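Local coordinates for putative sugar binding protein (Salmonella enterica subsp. enterica serovar Typhimurium, PDB 3KNZ), which probably binds carbohydrate derivatives such as sugar phosphates through folds of the sugar isomerase (SIS) type, its true substrate and any isomerase activity being unestablished, at residues V50-S61 and S96-Q106; L220-P231 and A268-L278. All coordinates share one frame; numbering follows the deposited sequence.

Interaction 1: residues V50-S61 and S96-Q106; sequences VTRIILTGSGTS and SGKALVVGISQ
Ile54 and Val101 meet at an oblique angle on neighbouring parallel strands, CB of Ile54 lying 4.0 Å from CG2 of Val101. Because chi2 of Ile54 is extended (176°), its CD1 is carried back along the partner strand to CB of Ala99, 3.7 Å away. The opposite face of the sheet is packed differently: Leu55 and Val102 run side by side and point the same way, CD2 of the leucine resting 3.9 Å from CB of the valine, and Leu169 of helix 161-179 touches Leu55. Between the two layers the backbones exchange a regular ladder of bonds, including Ile54 N to Leu100 O and Val102 N to Ile54 O.

Polar groups mark the two ends. At the start, Thr51 grips the carbonyl of Lys98 twice, its N at 2.7 Å and its OG1 at 2.8 Å from Lys98 O, and the two donors come from opposite faces of the carbonyl plane. Next to it, the aliphatic part of Arg52 leans on Ala99, Arg52 CG lying 3.4 Å from Ala99 CB, while its guanidinium goes on to a salt bridge with Asp81. At the far end, Gln106 is bent at chi2 (-57°), which turns its amide back toward Ser61: NE2 donates to OG of Ser61 at 3.0 Å, with the acceptor lying in the amide plane. Thr60 crosses this glutamine at about a right angle, its CG2 against the amide carbon.

These are adjacent inner strands of a five-stranded parallel sheet, mainly apolar in the middle. Two separate links, Gln106 to Ser61 and Ser58 N through a water to Ile104 O, tie the loop after strand 52-56 to the end of strand 99-105, where SIS domains commonly bind phosphosugars; a similar role here is possible.

Interaction 2: residues L220-P231 and A268-L278; sequences LRDSADIRLTGP and AFNAQSALIML
Arg227 leaves its strand on the face it shares with Asp225, Leu275 and Thr229, and its backbone N is bonded to Ala274 O at 2.8 Å. From there the side chain can be traced outward. CB lies near that same Ala274 O. CG comes next, between CD2 of Phe269 at 3.7 Å and Ala268 O at 3.3 Å; arginine and phenylalanine slide past each other in opposite directions, their planes 56° apart, so this is a methylene contact and not a stack. The bend at chi2 (-72°) keeps CD and NE beside the same oxygen, Ala268 O being 3.1 Å from CD. It stands 3.0 Å from NE, but over one face of the guanidinium and at a poor angle, so the approach does not make a hydrogen bond. At the tip, NH1 has a weak bond to Tyr256 OH. NH2, and more weakly NE, point to Asp225 OD2, but that oxygen sits too close to the arginine in the model, so the detail of this salt bridge is doubtful. A bound imidazole, probably from the crystallisation liquor, also lies beside this side chain.

The other carboxylate oxygen, OD1, crosses to the partner strand. Ser273 OG donates to Asp225 OD1 at 3.0 Å, meeting it on the syn side and 17° out of plane, and itself accepts from Asn270 N at 3.1 Å. This serine thereby ties the carboxylate to the turn that leads into strand 273-278.

On the opposite face, that of Ile226, Leu228, Ala274 and Ile276, Leu228 CD2 lies 3.5 Å from Ile276 CB, with Leu333 of helix 326-339 against both residues. Helices thus lie against both faces: one is hydrocarbon, while the other sets polar Asp225, Arg227 and Ser273 beside apolar Leu275 and Met277, the aspartate probably offsetting the arginine's charge.

Interactions 1 and 2 come in series along the chain and sit on opposite sides of its centre, their own centres 32 Å apart and their nearest atoms about 12 Å apart. Each joins the first and third strands of a separate parallel sheet, and both sheets have the strand order 2-1-3-4-5, consistent with two tandem SIS-type domains as in the GlmS family. Helix 185-215 lies between them in sequence. The halves are nonetheless connected: Thr60 of interaction 1 bonds Glu240 on the helix that follows strand 225-230. Separately, Ser58 bonds Glu260 of the second subunit. Interaction 1 thus lies near both the domain and the subunit boundaries, whereas no other protein chain touches the segments of interaction 2.

Interaction 1: residues V50-S61 and S96-Q106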
loop_
_atom_site.group_PDB
_atom_site.type_symbol
_atom_site.label_atom_id
_atom_site.label_comp_id
_atom_site.label_asym_id
_atom_site.label_seq_id
_atom_site.Cartn_x
_atom_site.Cartn_y
_atom_site.Cartn_z
ATOM N N VAL A 50 18.586 -17.647 4.498
ATOM C CA VAL A 50 17.586 -16.599 4.289
ATOM C C VAL A 50 16.260 -17.268 3.930
ATOM O O VAL A 50 16.209 -18.109 3.034
ATOM C CB VAL A 50 17.999 -15.633 3.166
ATOM C CG1 VAL A 50 16.794 -14.830 2.679
ATOM C CG2 VAL A 50 19.127 -14.728 3.638
ATOM N N THR A 51 15.188 -16.890 4.619
ATOM C CA THR A 51 13.888 -17.524 4.414
ATOM C C THR A 51 12.903 -16.700 3.584
ATOM O O THR A 51 11.859 -17.213 3.176
ATOM C CB THR A 51 13.232 -17.844 5.767
ATOM O OG1 THR A 51 12.793 -16.630 6.389
ATOM C CG2 THR A 51 14.226 -18.568 6.681
ATOM N N ARG A 52 13.221 -15.433 3.332
ATOM C CA ARG A 52 12.335 -14.577 2.534
ATOM C C ARG A 52 13.059 -13.323 2.031
ATOM O O ARG A 52 14.101 -12.930 2.571
ATOM C CB ARG A 52 11.113 -14.163 3.368
ATOM C CG ARG A 52 11.430 -13.179 4.507
ATOM C CD ARG A 52 10.264 -12.998 5.494
ATOM N NE ARG A 52 8.966 -12.815 4.841
ATOM C CZ ARG A 52 8.065 -13.781 4.650
ATOM N NH1 ARG A 52 8.292 -15.020 5.071
ATOM N NH2 ARG A 52 6.919 -13.506 4.043
ATOM N N ILE A 53 12.527 -12.709 0.980
ATOM C CA ILE A 53 13.095 -11.451 0.501
ATOM C C ILE A 53 12.114 -10.336 0.848
ATOM O O ILE A 53 10.904 -10.498 0.703
ATOM C CB ILE A 53 13.390 -11.417 -1.032
ATOM C CG1 ILE A 53 14.449 -12.451 -1.438
ATOM C CG2 ILE A 53 13.874 -10.020 -1.456
ATOM C CD1 ILE A 53 13.917 -13.840 -1.605
ATOM N N ILE A 54 12.648 -9.220 1.336
ATOM C CA ILE A 54 11.849 -8.051 1.673
ATOM C C ILE A 54 12.390 -6.883 0.854
ATOM O O ILE A 54 13.521 -6.453 1.065
ATOM C CB ILE A 54 11.958 -7.716 3.173
ATOM C CG1 ILE A 54 11.468 -8.893 4.027
ATOM C CG2 ILE A 54 11.175 -6.460 3.506
ATOM C CD1 ILE A 54 11.635 -8.674 5.537
ATOM N N LEU A 55 11.606 -6.407 -0.110
ATOM C CA LEU A 55 11.990 -5.253 -0.931
ATOM C C LEU A 55 11.340 -4.014 -0.329
ATOM O O LEU A 55 10.119 -3.967 -0.182
ATOM C CB LEU A 55 11.497 -5.421 -2.365
ATOM C CG LEU A 55 11.818 -6.747 -3.051
ATOM C CD1 LEU A 55 11.310 -6.690 -4.485
ATOM C CD2 LEU A 55 13.308 -7.044 -3.012
ATOM N N THR A 56 12.140 -3.012 0.020
ATOM C CA THR A 56 11.590 -1.812 0.637
ATOM C C THR A 56 12.079 -0.528 -0.024
ATOM O O THR A 56 13.221 -0.438 -0.464
ATOM C CB THR A 56 11.907 -1.753 2.147
ATOM O OG1 THR A 56 11.076 -0.763 2.765
ATOM C CG2 THR A 56 13.393 -1.436 2.394
ATOM N N GLY A 57 11.196 0.463 -0.073
ATOM C CA GLY A 57 11.494 1.740 -0.698
ATOM C C GLY A 57 10.242 2.573 -0.897
ATOM O O GLY A 57 9.147 2.209 -0.434
ATOM N N SER A 58 10.408 3.677 -1.614
ATOM C CA SER A 58 9.332 4.629 -1.852
ATOM C C SER A 58 9.238 5.035 -3.314
ATOM O O SER A 58 10.192 4.864 -4.076
ATOM C CB SER A 58 9.588 5.882 -1.016
ATOM O OG SER A 58 9.779 5.542 0.346
ATOM N N GLY A 59 8.087 5.579 -3.703
ATOM C CA GLY A 59 7.884 6.052 -5.077
ATOM C C GLY A 59 8.281 5.066 -6.170
ATOM O O GLY A 59 7.905 3.900 -6.134
ATOM N N THR A 60 9.038 5.541 -7.155
ATOM C CA THR A 60 9.449 4.690 -8.269
ATOM C C THR A 60 10.132 3.397 -7.815
ATOM O O THR A 60 9.915 2.342 -8.406
ATOM C CB THR A 60 10.352 5.450 -9.248
ATOM O OG1 THR A 60 9.612 6.533 -9.824
ATOM C CG2 THR A 60 10.856 4.522 -10.364
ATOM N N SER A 61 10.942 3.481 -6.766
ATOM C CA SER A 61 11.623 2.304 -6.243
ATOM C C SER A 61 10.606 1.282 -5.756
ATOM O O SER A 61 10.702 0.093 -6.066
ATOM C CB SER A 61 12.563 2.696 -5.104
ATOM O OG SER A 61 13.547 3.608 -5.561
ATOM N N SER A 96 9.938 -11.609 12.040
ATOM C CA SER A 96 10.245 -12.184 10.739
ATOM C C SER A 96 11.366 -13.211 10.761
ATOM O O SER A 96 12.295 -13.139 11.577
ATOM C CB SER A 96 10.618 -11.073 9.760
ATOM O OG SER A 96 10.943 -11.591 8.477
ATOM N N GLY A 97 11.255 -14.169 9.844
ATOM C CA GLY A 97 12.281 -15.180 9.649
ATOM C C GLY A 97 13.425 -14.468 8.960
ATOM O O GLY A 97 13.223 -13.413 8.347
ATOM N N LYS A 98 14.626 -15.020 9.067
ATOM C CA LYS A 98 15.777 -14.388 8.466
ATOM C C LYS A 98 15.425 -14.011 7.039
ATOM O O LYS A 98 14.906 -14.827 6.285
ATOM C CB LYS A 98 16.981 -15.317 8.513
ATOM C CG LYS A 98 18.285 -14.651 8.146
ATOM C CD LYS A 98 19.455 -15.455 8.674
ATOM C CE LYS A 98 20.759 -14.759 8.384
ATOM N NZ LYS A 98 21.907 -15.457 9.018
ATOM N N ALA A 99 15.696 -12.765 6.676
ATOM C CA ALA A 99 15.363 -12.266 5.354
ATOM C C ALA A 99 16.517 -11.530 4.703
ATOM O O ALA A 99 17.498 -11.160 5.361
ATOM C CB ALA A 99 14.176 -11.318 5.449
ATOM N N LEU A 100 16.392 -11.342 3.395
ATOM C CA LEU A 100 17.309 -10.504 2.660
ATOM C C LEU A 100 16.518 -9.223 2.451
ATOM O O LEU A 100 15.554 -9.198 1.684
ATOM C CB LEU A 100 17.691 -11.111 1.316
ATOM C CG LEU A 100 18.442 -10.157 0.382
ATOM C CD1 LEU A 100 19.816 -9.855 0.934
ATOM C CD2 LEU A 100 18.545 -10.756 -1.002
ATOM N N VAL A 101 16.880 -8.175 3.177
ATOM C CA VAL A 101 16.204 -6.900 3.032
ATOM C C VAL A 101 16.950 -6.088 1.996
ATOM O O VAL A 101 18.121 -5.769 2.177
ATOM C CB VAL A 101 16.123 -6.137 4.362
ATOM C CG1 VAL A 101 15.611 -4.736 4.125
ATOM C CG2 VAL A 101 15.224 -6.882 5.343
ATOM N N VAL A 102 16.276 -5.784 0.892
ATOM C CA VAL A 102 16.881 -5.011 -0.179
ATOM C C VAL A 102 16.323 -3.601 -0.147
ATOM O O VAL A 102 15.134 -3.388 -0.358
ATOM C CB VAL A 102 16.589 -5.620 -1.565
ATOM C CG1 VAL A 102 17.295 -4.824 -2.646
ATOM C CG2 VAL A 102 17.002 -7.085 -1.610
ATOM N N GLY A 103 17.186 -2.638 0.140
ATOM C CA GLY A 103 16.782 -1.242 0.172
ATOM C C GLY A 103 16.953 -0.701 -1.223
ATOM O O GLY A 103 18.017 -0.869 -1.816
ATOM N N ILE A 104 15.902 -0.072 -1.749
ATOM C CA ILE A 104 15.913 0.460 -3.107
ATOM C C ILE A 104 15.656 1.968 -3.134
ATOM O O ILE A 104 14.722 2.472 -2.509
ATOM C CB ILE A 104 14.839 -0.222 -3.983
ATOM C CG1 ILE A 104 14.866 -1.740 -3.783
ATOM C CG2 ILE A 104 15.025 0.157 -5.450
ATOM C CD1 ILE A 104 13.725 -2.450 -4.478
ATOM N N SER A 105 16.488 2.681 -3.876
ATOM C CA SER A 105 16.357 4.118 -4.019
ATOM C C SER A 105 16.913 4.533 -5.355
ATOM O O SER A 105 18.061 4.252 -5.650
ATOM C CB SER A 105 17.141 4.838 -2.938
ATOM O OG SER A 105 17.131 6.229 -3.194
ATOM N N GLN A 106 16.108 5.209 -6.164
ATOM C CA GLN A 106 16.569 5.659 -7.483
ATOM C C GLN A 106 17.856 6.482 -7.330
ATOM O O GLN A 106 18.819 6.283 -8.063
ATOM C CB GLN A 106 15.463 6.444 -8.194
ATOM C CG GLN A 106 14.204 5.619 -8.378
ATOM C CD GLN A 106 14.474 4.339 -9.147
ATOM O OE1 GLN A 106 14.771 4.374 -10.337
ATOM N NE2 GLN A 106 14.347 3.201 -8.473
HETATM O O HOH W 1 13.197 4.727 -2.345
#

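Interaction 2: residues L220-P231 and A268-L278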
loop_
_atom_site.group_PDB
_atom_site.type_symbol
_atom_site.label_atom_id
_atom_site.label_comp_id
_atom_site.label_asym_id
_atom_site.label_seq_id
_atom_site.Cartn_x
_atom_site.Cartn_y
_atom_site.Cartn_z
ATOM N N LEU A 220 -6.950 14.872 -22.937
ATOM C CA LEU A 220 -6.397 14.589 -21.609
ATOM C C LEU A 220 -6.024 15.859 -20.843
ATOM O O LEU A 220 -6.077 15.880 -19.614
ATOM C CB LEU A 220 -5.213 13.618 -21.701
ATOM C CG LEU A 220 -5.586 12.174 -22.069
ATOM C CD1 LEU A 220 -4.351 11.369 -22.426
ATOM C CD2 LEU A 220 -6.358 11.496 -20.951
ATOM N N ARG A 221 -5.655 16.915 -21.563
ATOM C CA ARG A 221 -5.360 18.198 -20.923
ATOM C C ARG A 221 -6.637 18.761 -20.281
ATOM O O ARG A 221 -6.605 19.273 -19.162
ATOM C CB ARG A 221 -4.830 19.218 -21.938
ATOM C CG ARG A 221 -3.524 18.846 -22.631
ATOM C CD ARG A 221 -3.090 19.945 -23.602
ATOM N N ASP A 222 -7.760 18.643 -20.994
ATOM C CA ASP A 222 -9.053 19.180 -20.538
ATOM C C ASP A 222 -9.796 18.346 -19.466
ATOM O O ASP A 222 -10.949 18.643 -19.147
ATOM C CB ASP A 222 -9.973 19.399 -21.752
ATOM N N SER A 223 -9.151 17.319 -18.910
ATOM C CA SER A 223 -9.779 16.484 -17.885
ATOM C C SER A 223 -9.331 16.919 -16.486
ATOM O O SER A 223 -8.140 17.164 -16.254
ATOM C CB SER A 223 -9.441 15.010 -18.113
ATOM O OG SER A 223 -8.042 14.797 -18.053
ATOM N N ALA A 224 -10.290 17.013 -15.560
ATOM C CA ALA A 224 -10.036 17.438 -14.171
ATOM C C ALA A 224 -9.008 16.572 -13.455
ATOM O O ALA A 224 -8.143 17.078 -12.739
ATOM C CB ALA A 224 -11.344 17.440 -13.376
ATOM N N ASP A 225 -9.141 15.262 -13.626
ATOM C CA ASP A 225 -8.229 14.311 -13.023
ATOM C C ASP A 225 -8.244 13.022 -13.833
ATOM O O ASP A 225 -9.237 12.679 -14.484
ATOM C CB ASP A 225 -8.604 14.031 -11.569
ATOM C CG ASP A 225 -9.927 13.308 -11.434
ATOM O OD1 ASP A 225 -10.785 13.434 -12.326
ATOM O OD2 ASP A 225 -10.114 12.615 -10.424
ATOM N N ILE A 226 -7.136 12.304 -13.770
ATOM C CA ILE A 226 -6.968 11.106 -14.553
ATOM C C ILE A 226 -6.850 9.908 -13.637
ATOM O O ILE A 226 -6.175 9.966 -12.619
ATOM C CB ILE A 226 -5.697 11.224 -15.418
ATOM C CG1 ILE A 226 -5.815 12.456 -16.331
ATOM C CG2 ILE A 226 -5.460 9.932 -16.202
ATOM C CD1 ILE A 226 -4.523 12.848 -17.055
ATOM N N ARG A 227 -7.517 8.824 -14.008
ATOM C CA ARG A 227 -7.470 7.598 -13.239
ATOM C C ARG A 227 -6.968 6.493 -14.168
ATOM O O ARG A 227 -7.436 6.360 -15.303
ATOM C CB ARG A 227 -8.865 7.260 -12.725
ATOM C CG ARG A 227 -9.588 8.417 -12.036
ATOM C CD ARG A 227 -9.000 8.758 -10.682
ATOM N NE ARG A 227 -9.652 9.929 -10.098
ATOM C CZ ARG A 227 -9.512 10.330 -8.833
ATOM N NH1 ARG A 227 -8.763 9.650 -7.983
ATOM N NH2 ARG A 227 -10.152 11.411 -8.408
ATOM N N LEU A 228 -6.007 5.715 -13.688
ATOM C CA LEU A 228 -5.435 4.627 -14.465
ATOM C C LEU A 228 -5.815 3.322 -13.807
ATOM O O LEU A 228 -5.773 3.223 -12.587
ATOM C CB LEU A 228 -3.910 4.716 -14.469
ATOM C CG LEU A 228 -3.315 6.088 -14.740
ATOM C CD1 LEU A 228 -1.800 5.958 -14.864
ATOM C CD2 LEU A 228 -3.921 6.685 -15.993
ATOM N N THR A 229 -6.179 2.321 -14.594
ATOM C CA THR A 229 -6.506 1.021 -14.027
ATOM C C THR A 229 -5.899 -0.083 -14.867
ATOM O O THR A 229 -5.508 0.128 -16.012
ATOM C CB THR A 229 -8.025 0.778 -13.927
ATOM O OG1 THR A 229 -8.280 -0.387 -13.120
ATOM C CG2 THR A 229 -8.626 0.582 -15.309
ATOM N N GLY A 230 -5.814 -1.267 -14.282
ATOM C CA GLY A 230 -5.279 -2.419 -14.985
ATOM C C GLY A 230 -5.374 -3.653 -14.124
ATOM O O GLY A 230 -5.675 -3.561 -12.930
ATOM N N PRO A 231 -5.117 -4.819 -14.725
ATOM C CA PRO A 231 -5.171 -6.060 -13.962
ATOM C C PRO A 231 -4.070 -6.098 -12.915
ATOM O O PRO A 231 -3.110 -5.335 -13.002
ATOM C CB PRO A 231 -4.948 -7.145 -15.022
ATOM C CG PRO A 231 -4.213 -6.462 -16.117
ATOM C CD PRO A 231 -4.715 -5.042 -16.126
ATOM N N ALA A 268 -13.452 6.901 -6.581
ATOM C CA ALA A 268 -12.302 6.985 -7.466
ATOM C C ALA A 268 -12.602 7.567 -8.845
ATOM O O ALA A 268 -11.682 7.700 -9.651
ATOM C CB ALA A 268 -11.691 5.599 -7.623
ATOM N N PHE A 269 -13.852 7.929 -9.135
ATOM C CA PHE A 269 -14.180 8.380 -10.482
ATOM C C PHE A 269 -15.518 9.077 -10.573
ATOM O O PHE A 269 -16.448 8.729 -9.856
ATOM C CB PHE A 269 -14.230 7.155 -11.396
ATOM C CG PHE A 269 -14.107 7.472 -12.854
ATOM C CD1 PHE A 269 -15.220 7.743 -13.620
ATOM C CD2 PHE A 269 -12.867 7.477 -13.467
ATOM C CE1 PHE A 269 -15.095 8.028 -14.968
ATOM C CE2 PHE A 269 -12.740 7.761 -14.813
ATOM C CZ PHE A 269 -13.856 8.038 -15.561
ATOM N N ASN A 270 -15.609 10.061 -11.464
ATOM C CA ASN A 270 -16.877 10.733 -11.744
ATOM C C ASN A 270 -16.907 11.228 -13.191
ATOM O O ASN A 270 -15.956 11.019 -13.931
ATOM C CB ASN A 270 -17.209 11.831 -10.709
ATOM C CG ASN A 270 -16.253 13.003 -10.733
ATOM O OD1 ASN A 270 -15.763 13.423 -11.784
ATOM N ND2 ASN A 270 -16.021 13.576 -9.556
ATOM N N ALA A 271 -18.006 11.859 -13.590
ATOM C CA ALA A 271 -18.177 12.351 -14.956
ATOM C C ALA A 271 -17.020 13.211 -15.466
ATOM O O ALA A 271 -16.742 13.212 -16.658
ATOM C CB ALA A 271 -19.483 13.130 -15.061
ATOM N N GLN A 272 -16.346 13.931 -14.570
ATOM C CA GLN A 272 -15.243 14.821 -14.953
ATOM C C GLN A 272 -13.899 14.081 -15.073
ATOM O O GLN A 272 -12.893 14.670 -15.474
ATOM C CB GLN A 272 -15.064 15.942 -13.918
ATOM C CG GLN A 272 -16.344 16.479 -13.274
ATOM C CD GLN A 272 -17.378 16.961 -14.267
ATOM O OE1 GLN A 272 -17.052 17.551 -15.296
ATOM N NE2 GLN A 272 -18.647 16.723 -13.948
ATOM N N SER A 273 -13.879 12.802 -14.710
ATOM C CA SER A 273 -12.656 12.006 -14.745
ATOM C C SER A 273 -12.368 11.375 -16.093
ATOM O O SER A 273 -13.278 11.110 -16.874
ATOM C CB SER A 273 -12.745 10.871 -13.733
ATOM O OG SER A 273 -12.934 11.359 -12.430
ATOM N N ALA A 274 -11.083 11.136 -16.342
ATOM C CA ALA A 274 -10.624 10.453 -17.547
ATOM C C ALA A 274 -10.055 9.125 -17.097
ATOM O O ALA A 274 -9.363 9.046 -16.079
ATOM C CB ALA A 274 -9.565 11.260 -18.277
ATOM N N LEU A 275 -10.370 8.072 -17.836
ATOM C CA LEU A 275 -9.878 6.754 -17.502
ATOM C C LEU A 275 -8.906 6.278 -18.571
ATOM O O LEU A 275 -9.172 6.414 -19.768
ATOM C CB LEU A 275 -11.039 5.758 -17.400
ATOM C CG LEU A 275 -10.675 4.336 -16.955
ATOM C CD1 LEU A 275 -10.101 4.353 -15.543
ATOM C CD2 LEU A 275 -11.888 3.421 -17.020
ATOM N N ILE A 276 -7.762 5.772 -18.128
ATOM C CA ILE A 276 -6.813 5.134 -19.007
ATOM C C ILE A 276 -6.793 3.728 -18.457
ATOM O O ILE A 276 -6.564 3.517 -17.265
ATOM C CB ILE A 276 -5.419 5.765 -18.982
ATOM C CG1 ILE A 276 -5.482 7.208 -19.513
ATOM C CG2 ILE A 276 -4.470 4.940 -19.841
ATOM C CD1 ILE A 276 -4.164 7.956 -19.490
HETATM N N MSE A 277 -7.073 2.765 -19.318
HETATM C CA MSE A 277 -7.187 1.388 -18.899
HETATM C C MSE A 277 -6.213 0.555 -19.697
HETATM O O MSE A 277 -6.038 0.773 -20.898
HETATM C CB MSE A 277 -8.617 0.924 -19.169
HETATM C CG MSE A 277 -9.081 -0.273 -18.367
HETATM SE SE MSE A 277 -10.895 -0.776 -18.878
HETATM C CE MSE A 277 -11.654 0.994 -19.126
ATOM N N LEU A 278 -5.563 -0.383 -19.016
ATOM C CA LEU A 278 -4.625 -1.301 -19.651
ATOM C C LEU A 278 -5.338 -2.623 -19.894
ATOM O O LEU A 278 -5.834 -3.253 -18.948
ATOM C CB LEU A 278 -3.396 -1.529 -18.765
ATOM C CG LEU A 278 -2.601 -0.274 -18.393
ATOM C CD1 LEU A 278 -1.374 -0.623 -17.537
ATOM C CD2 LEU A 278 -2.182 0.486 -19.649
#